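Side-chain contacts in SusD homolog (Bacteroides ovatus, PDB 4F53), which probably binds mucin O-glycans as a SusD-family outer-membrane lipoprotein with a TPR-like fold: residues V127-G132 and S445-R450; S503-G508 and A512-W517. All coordinates share one frame; numbering follows the deposited sequence.

How the contacts relate
Contact 1 joins two helices about 8 Å from the centre of the chain, whereas contact 2, about 20 Å from it, ties together two parts of the loop region near the C-terminus. Their centres lie about 12 Å apart, and Trp517 is the main bridge. Its NE1 is 2.8 Å from Asp129 OD1, a probable hydrogen bond, while the benzene side of the indole packs with CZ2 3.5 Å from Thr447 CG2 and CH2 3.8 Å from Arg450 CZ. A second touch brings Val515 CG1 to 3.7 Å from Gly132 CA. The C-terminal loop thus reaches both segments of contact 1; neither contact can be assigned to a glycan site from this geometry.

Contact 1 (V127-G132 and S445-R450); sequences VTDTYG and SWTEYR
Arg450 points the edge of its guanidinium at the backbone oxygen of Asp129, and both terminal nitrogens converge on that single atom. NH1 stands 2.7 Å from Asp129 O, almost on the extension of the C=O bond (angle at the oxygen 175°). NH2 is 2.8 Å from the same Asp129 O but approaches from above the carbonyl plane. The oxygen lies near the guanidinium plane, so the flat group meets it edge-on and is restrained from rotating; NH1 has a further acceptor in Arg476 O.

A bend in the arginine chain (chi3 -80°) accompanies this pose and sets NE over one face of the Trp446 indole, toward its rim. It also gives a weak hydrogen bond of 3.3 Å from Arg450 NE to Trp446 O. The indole in turn offers its edge to the other helix, with CZ3 4.2 Å from Thr130 CG2, while its NE1 is engaged by Ala475.

Asp129 and Thr447 cross at about a right angle, with OD2 of Asp129 3.7 Å from CG2 of Thr447. A water donates to Asp129 OD2 and hydrogen-bonds to Thr447 OG1, at 2.7 Å from each; that hydroxyl is also bonded to Met443, one turn back. The buried carboxylate is also held by Tyr156 at OD1 and by a salt bridge from Arg207 at OD2.

The short axes run 10.7 Å apart at closest and cross at 45°, a wide spacing that long side chains and water span. Helix 110-131 thereby packs against helix 442-452 inside the mainly helical, TPR-like SusD fold, while helix 152-173 supplies Tyr156 and Gln152 beside Asp129.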
loop_
_atom_site.group_PDB
_atom_site.type_symbol
_atom_site.label_atom_id
_atom_site.label_comp_id
_atom_site.label_asym_id
_atom_site.label_seq_id
_atom_site.Cartn_x
_atom_site.Cartn_y
_atom_site.Cartn_z
ATOM N N VAL A 127 -0.143 -6.201 8.161
ATOM C CA VAL A 127 -0.328 -6.069 9.610
ATOM C C VAL A 127 1.015 -5.767 10.318
ATOM O O VAL A 127 1.059 -4.809 11.094
ATOM C CB VAL A 127 -1.070 -7.285 10.239
ATOM C CG1 VAL A 127 -1.359 -7.034 11.721
ATOM C CG2 VAL A 127 -2.370 -7.592 9.472
ATOM N N THR A 128 2.094 -6.535 10.043
ATOM C CA THR A 128 3.368 -6.220 10.689
ATOM C C THR A 128 3.903 -4.863 10.173
ATOM O O THR A 128 4.462 -4.089 10.954
ATOM C CB THR A 128 4.411 -7.353 10.622
ATOM O OG1 THR A 128 5.502 -6.924 11.422
ATOM C CG2 THR A 128 4.928 -7.652 9.194
ATOM N N ASP A 129 3.666 -4.535 8.911
ATOM C CA ASP A 129 4.083 -3.228 8.374
ATOM C C ASP A 129 3.257 -2.082 8.968
ATOM O O ASP A 129 3.697 -0.939 8.901
ATOM C CB ASP A 129 4.027 -3.201 6.842
ATOM C CG ASP A 129 5.127 -4.040 6.194
ATOM O OD1 ASP A 129 6.021 -4.523 6.922
ATOM O OD2 ASP A 129 5.095 -4.206 4.960
ATOM N N THR A 130 2.089 -2.383 9.592
ATOM C CA THR A 130 1.270 -1.366 10.266
ATOM C C THR A 130 1.699 -1.204 11.735
ATOM O O THR A 130 1.742 -0.084 12.235
ATOM C CB THR A 130 -0.234 -1.719 10.171
ATOM O OG1 THR A 130 -0.587 -1.908 8.812
ATOM C CG2 THR A 130 -1.137 -0.646 10.758
ATOM N N TYR A 131 2.005 -2.314 12.424
ATOM C CA TYR A 131 2.227 -2.343 13.876
ATOM C C TYR A 131 3.620 -2.626 14.398
ATOM O O TYR A 131 3.937 -2.157 15.487
ATOM C CB TYR A 131 1.284 -3.390 14.507
ATOM C CG TYR A 131 -0.160 -2.948 14.408
ATOM C CD1 TYR A 131 -0.687 -2.018 15.303
ATOM C CD2 TYR A 131 -0.973 -3.382 13.362
ATOM C CE1 TYR A 131 -1.991 -1.546 15.169
ATOM C CE2 TYR A 131 -2.270 -2.899 13.204
ATOM C CZ TYR A 131 -2.764 -1.963 14.095
ATOM O OH TYR A 131 -4.026 -1.483 13.922
ATOM N N GLY A 132 4.411 -3.404 13.670
ATOM C CA GLY A 132 5.724 -3.847 14.121
ATOM C C GLY A 132 5.568 -5.252 14.670
ATOM O O GLY A 132 5.036 -6.100 13.948
ATOM N N SER A 445 2.530 1.800 -0.695
ATOM C CA SER A 445 3.131 3.141 -0.862
ATOM C C SER A 445 3.380 3.861 0.471
ATOM O O SER A 445 4.338 4.624 0.549
ATOM C CB SER A 445 2.294 4.016 -1.791
ATOM O OG SER A 445 2.462 3.472 -3.087
ATOM N N TRP A 446 2.560 3.602 1.505
ATOM C CA TRP A 446 2.800 4.136 2.854
ATOM C C TRP A 446 4.080 3.454 3.426
ATOM O O TRP A 446 4.982 4.121 3.951
ATOM C CB TRP A 446 1.571 3.927 3.795
ATOM C CG TRP A 446 1.830 4.333 5.233
ATOM C CD1 TRP A 446 2.568 5.403 5.662
ATOM C CD2 TRP A 446 1.342 3.678 6.426
ATOM N NE1 TRP A 446 2.566 5.460 7.041
ATOM C CE2 TRP A 446 1.850 4.400 7.537
ATOM C CE3 TRP A 446 0.543 2.531 6.667
ATOM C CZ2 TRP A 446 1.560 4.038 8.870
ATOM C CZ3 TRP A 446 0.267 2.169 7.986
ATOM C CH2 TRP A 446 0.773 2.911 9.068
ATOM N N THR A 447 4.188 2.136 3.262
ATOM C CA THR A 447 5.363 1.397 3.736
ATOM C C THR A 447 6.641 1.930 3.025
ATOM O O THR A 447 7.670 2.124 3.664
ATOM C CB THR A 447 5.141 -0.108 3.509
ATOM O OG1 THR A 447 4.005 -0.528 4.276
ATOM C CG2 THR A 447 6.329 -0.928 3.877
ATOM N N GLU A 448 6.552 2.192 1.727
ATOM C CA GLU A 448 7.707 2.641 0.943
ATOM C C GLU A 448 8.082 4.091 1.253
ATOM O O GLU A 448 9.260 4.432 1.218
ATOM C CB GLU A 448 7.462 2.392 -0.568
ATOM C CG GLU A 448 7.555 0.886 -0.854
ATOM C CD GLU A 448 8.907 0.260 -0.528
ATOM O OE1 GLU A 448 9.803 0.367 -1.391
ATOM O OE2 GLU A 448 9.103 -0.265 0.596
ATOM N N TYR A 449 7.083 4.920 1.606
ATOM C CA TYR A 449 7.297 6.306 2.007
ATOM C C TYR A 449 8.095 6.336 3.332
ATOM O O TYR A 449 9.076 7.087 3.479
ATOM C CB TYR A 449 5.956 7.045 2.139
ATOM C CG TYR A 449 6.132 8.402 2.759
ATOM C CD1 TYR A 449 6.669 9.456 2.025
ATOM C CD2 TYR A 449 5.889 8.607 4.121
ATOM C CE1 TYR A 449 6.913 10.693 2.611
ATOM C CE2 TYR A 449 6.115 9.850 4.715
ATOM C CZ TYR A 449 6.622 10.892 3.952
ATOM O OH TYR A 449 6.876 12.122 4.505
ATOM N N ARG A 450 7.670 5.497 4.283
ATOM C CA ARG A 450 8.345 5.391 5.565
ATOM C C ARG A 450 9.771 4.869 5.394
ATOM O O ARG A 450 10.686 5.440 5.953
ATOM C CB ARG A 450 7.566 4.489 6.511
ATOM C CG ARG A 450 6.236 5.087 6.963
ATOM C CD ARG A 450 5.523 4.086 7.875
ATOM N NE ARG A 450 4.831 3.033 7.111
ATOM C CZ ARG A 450 4.350 1.912 7.647
ATOM N NH1 ARG A 450 4.510 1.665 8.943
ATOM N NH2 ARG A 450 3.727 1.025 6.894
HETATM O O HOH W 1 3.072 -3.018 3.643
#

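Contact 2 (S503-G508 and A512-W517); sequences SKTKRG and ATHVWW
Ser503 donates its hydroxyl to the carbonyl of His514, with OG 2.7 Å from His514 O. The same OG accepts from Thr505 N at 3.0 Å, forming an ST turn, so one hydroxyl shapes its own segment and fastens it to the other. At Lys504 the link is indirect: a water accepts a rather long bond from its backbone N and appears to donate to Val515 O.

Thr505 contributes backbone and side chain alike. Its O receives His514 N at 3.3 Å, long but fairly straight (163° at the hydrogen). Its CB sits over one face of the imidazole, 3.6 Å from the His514 ring centroid and 21° off the normal, a CH-pi contact. That ring is kept from turning by hydrogen bonds at both nitrogens, NE2 to Glu473 and ND1 to Asp518 O.

Lys506 points away, its NZ returning to Ser503 O. Arg507 CB lies 3.7 Å from Ala512 CB; the chain then bends at chi2 (-65°), bringing one face of the guanidinium over Thr505 CG2. Arg507 N donates to Thr513 OG1 at 2.9 Å, and this hydroxyl in turn donates to Gly508 O, on a lone pair in the carbonyl plane, at a modelled 2.5 Å too short to gauge strength. A valine in place of Thr513 would probably leave Arg507 N and Gly508 O without the hydroxyl that joins them, freeing the turn to shift.

This irregular C-terminal loop folds back on itself through the ST turn and side-chain-to-backbone bonds rather than strand pairing. It follows helix 489-502, where Thr513 rests on Leu499; farther along, Trp516 packs on helix 152-173 and Trp517 on helix 442-452.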
loop_
_atom_site.group_PDB
_atom_site.type_symbol
_atom_site.label_atom_id
_atom_site.label_comp_id
_atom_site.label_asym_id
_atom_site.label_seq_id
_atom_site.Cartn_x
_atom_site.Cartn_y
_atom_site.Cartn_z
ATOM N N SER A 503 13.464 -0.835 17.640
ATOM C CA SER A 503 13.380 0.487 17.017
ATOM C C SER A 503 14.640 1.313 17.159
ATOM O O SER A 503 15.391 1.168 18.120
ATOM C CB SER A 503 12.207 1.287 17.590
ATOM O OG SER A 503 11.996 2.474 16.841
ATOM N N LYS A 504 14.840 2.222 16.200
ATOM C CA LYS A 504 15.920 3.186 16.247
ATOM C C LYS A 504 15.325 4.603 16.492
ATOM O O LYS A 504 16.076 5.561 16.680
ATOM C CB LYS A 504 16.793 3.087 15.007
ATOM C CG LYS A 504 17.870 2.009 15.183
ATOM C CD LYS A 504 18.538 1.665 13.874
ATOM C CE LYS A 504 19.928 1.151 14.058
ATOM N NZ LYS A 504 20.904 2.268 14.181
ATOM N N THR A 505 13.969 4.706 16.556
ATOM C CA THR A 505 13.221 5.924 16.904
ATOM C C THR A 505 12.156 5.489 17.926
ATOM O O THR A 505 10.997 5.268 17.580
ATOM C CB THR A 505 12.662 6.638 15.667
ATOM O OG1 THR A 505 13.657 6.733 14.650
ATOM C CG2 THR A 505 12.074 8.020 15.991
ATOM N N LYS A 506 12.601 5.294 19.173
ATOM C CA LYS A 506 11.816 4.829 20.308
ATOM C C LYS A 506 10.891 5.948 20.839
ATOM O O LYS A 506 11.383 6.924 21.414
ATOM C CB LYS A 506 12.745 4.331 21.427
ATOM C CG LYS A 506 13.729 3.265 20.987
ATOM C CD LYS A 506 14.820 3.108 22.082
ATOM C CE LYS A 506 15.544 1.783 22.060
ATOM N NZ LYS A 506 16.230 1.538 20.767
ATOM N N ARG A 507 9.561 5.813 20.602
ATOM C CA ARG A 507 8.562 6.813 21.000
ATOM C C ARG A 507 7.332 6.182 21.698
ATOM O O ARG A 507 6.267 6.798 21.728
ATOM C CB ARG A 507 8.108 7.638 19.763
ATOM C CG ARG A 507 9.211 8.406 19.030
ATOM C CD ARG A 507 9.826 9.501 19.896
ATOM N NE ARG A 507 10.812 10.290 19.160
ATOM C CZ ARG A 507 12.096 9.983 19.030
ATOM N NH1 ARG A 507 12.584 8.881 19.587
ATOM N NH2 ARG A 507 12.904 10.774 18.343
ATOM N N GLY A 508 7.506 4.981 22.257
ATOM C CA GLY A 508 6.456 4.241 22.960
ATOM C C GLY A 508 5.469 3.599 22.010
ATOM O O GLY A 508 5.694 3.575 20.783
ATOM N N ALA A 512 4.419 7.421 16.411
ATOM C CA ALA A 512 5.715 8.046 16.170
ATOM C C ALA A 512 6.856 7.058 16.158
ATOM O O ALA A 512 7.923 7.381 15.607
ATOM C CB ALA A 512 5.957 9.126 17.214
ATOM N N THR A 513 6.650 5.859 16.755
ATOM C CA THR A 513 7.689 4.839 16.831
ATOM C C THR A 513 7.929 4.181 15.491
ATOM O O THR A 513 6.988 3.810 14.803
ATOM C CB THR A 513 7.380 3.791 17.914
ATOM O OG1 THR A 513 7.403 4.453 19.156
ATOM C CG2 THR A 513 8.409 2.639 17.977
ATOM N N HIS A 514 9.217 4.010 15.149
ATOM C CA HIS A 514 9.637 3.328 13.933
ATOM C C HIS A 514 9.652 1.841 14.178
ATOM O O HIS A 514 10.141 1.382 15.211
ATOM C CB HIS A 514 11.025 3.799 13.471
ATOM C CG HIS A 514 11.038 5.176 12.892
ATOM N ND1 HIS A 514 11.940 5.532 11.895
ATOM C CD2 HIS A 514 10.280 6.263 13.205
ATOM C CE1 HIS A 514 11.689 6.803 11.616
ATOM N NE2 HIS A 514 10.697 7.289 12.382
ATOM N N VAL A 515 9.102 1.090 13.240
ATOM C CA VAL A 515 9.121 -0.369 13.230
ATOM C C VAL A 515 10.577 -0.778 12.852
ATOM O O VAL A 515 11.389 0.073 12.438
ATOM C CB VAL A 515 8.013 -1.007 12.312
ATOM C CG1 VAL A 515 6.622 -0.576 12.761
ATOM C CG2 VAL A 515 8.223 -0.674 10.831
ATOM N N TRP A 516 10.912 -2.049 13.070
ATOM C CA TRP A 516 12.238 -2.619 12.847
ATOM C C TRP A 516 12.860 -2.263 11.451
ATOM O O TRP A 516 14.004 -1.811 11.437
ATOM C CB TRP A 516 12.161 -4.133 13.064
ATOM C CG TRP A 516 13.348 -4.913 12.590
ATOM C CD1 TRP A 516 14.551 -5.052 13.217
ATOM C CD2 TRP A 516 13.415 -5.715 11.404
ATOM N NE1 TRP A 516 15.380 -5.875 12.476
ATOM C CE2 TRP A 516 14.698 -6.312 11.369
ATOM C CE3 TRP A 516 12.504 -5.993 10.363
ATOM C CZ2 TRP A 516 15.101 -7.153 10.331
ATOM C CZ3 TRP A 516 12.895 -6.865 9.355
ATOM C CH2 TRP A 516 14.185 -7.419 9.339
ATOM N N TRP A 517 12.139 -2.427 10.314
ATOM C CA TRP A 517 12.731 -2.145 8.983
ATOM C C TRP A 517 12.876 -0.651 8.707
ATOM O O TRP A 517 13.629 -0.262 7.805
ATOM C CB TRP A 517 11.949 -2.834 7.822
ATOM C CG TRP A 517 10.455 -2.624 7.773
ATOM C CD1 TRP A 517 9.493 -3.569 7.999
ATOM C CD2 TRP A 517 9.752 -1.422 7.381
ATOM N NE1 TRP A 517 8.238 -3.012 7.850
ATOM C CE2 TRP A 517 8.367 -1.699 7.476
ATOM C CE3 TRP A 517 10.155 -0.131 6.974
ATOM C CZ2 TRP A 517 7.386 -0.716 7.241
ATOM C CZ3 TRP A 517 9.185 0.846 6.753
ATOM C CH2 TRP A 517 7.817 0.547 6.875
HETATM O O HOH W 2 13.625 1.343 13.405
#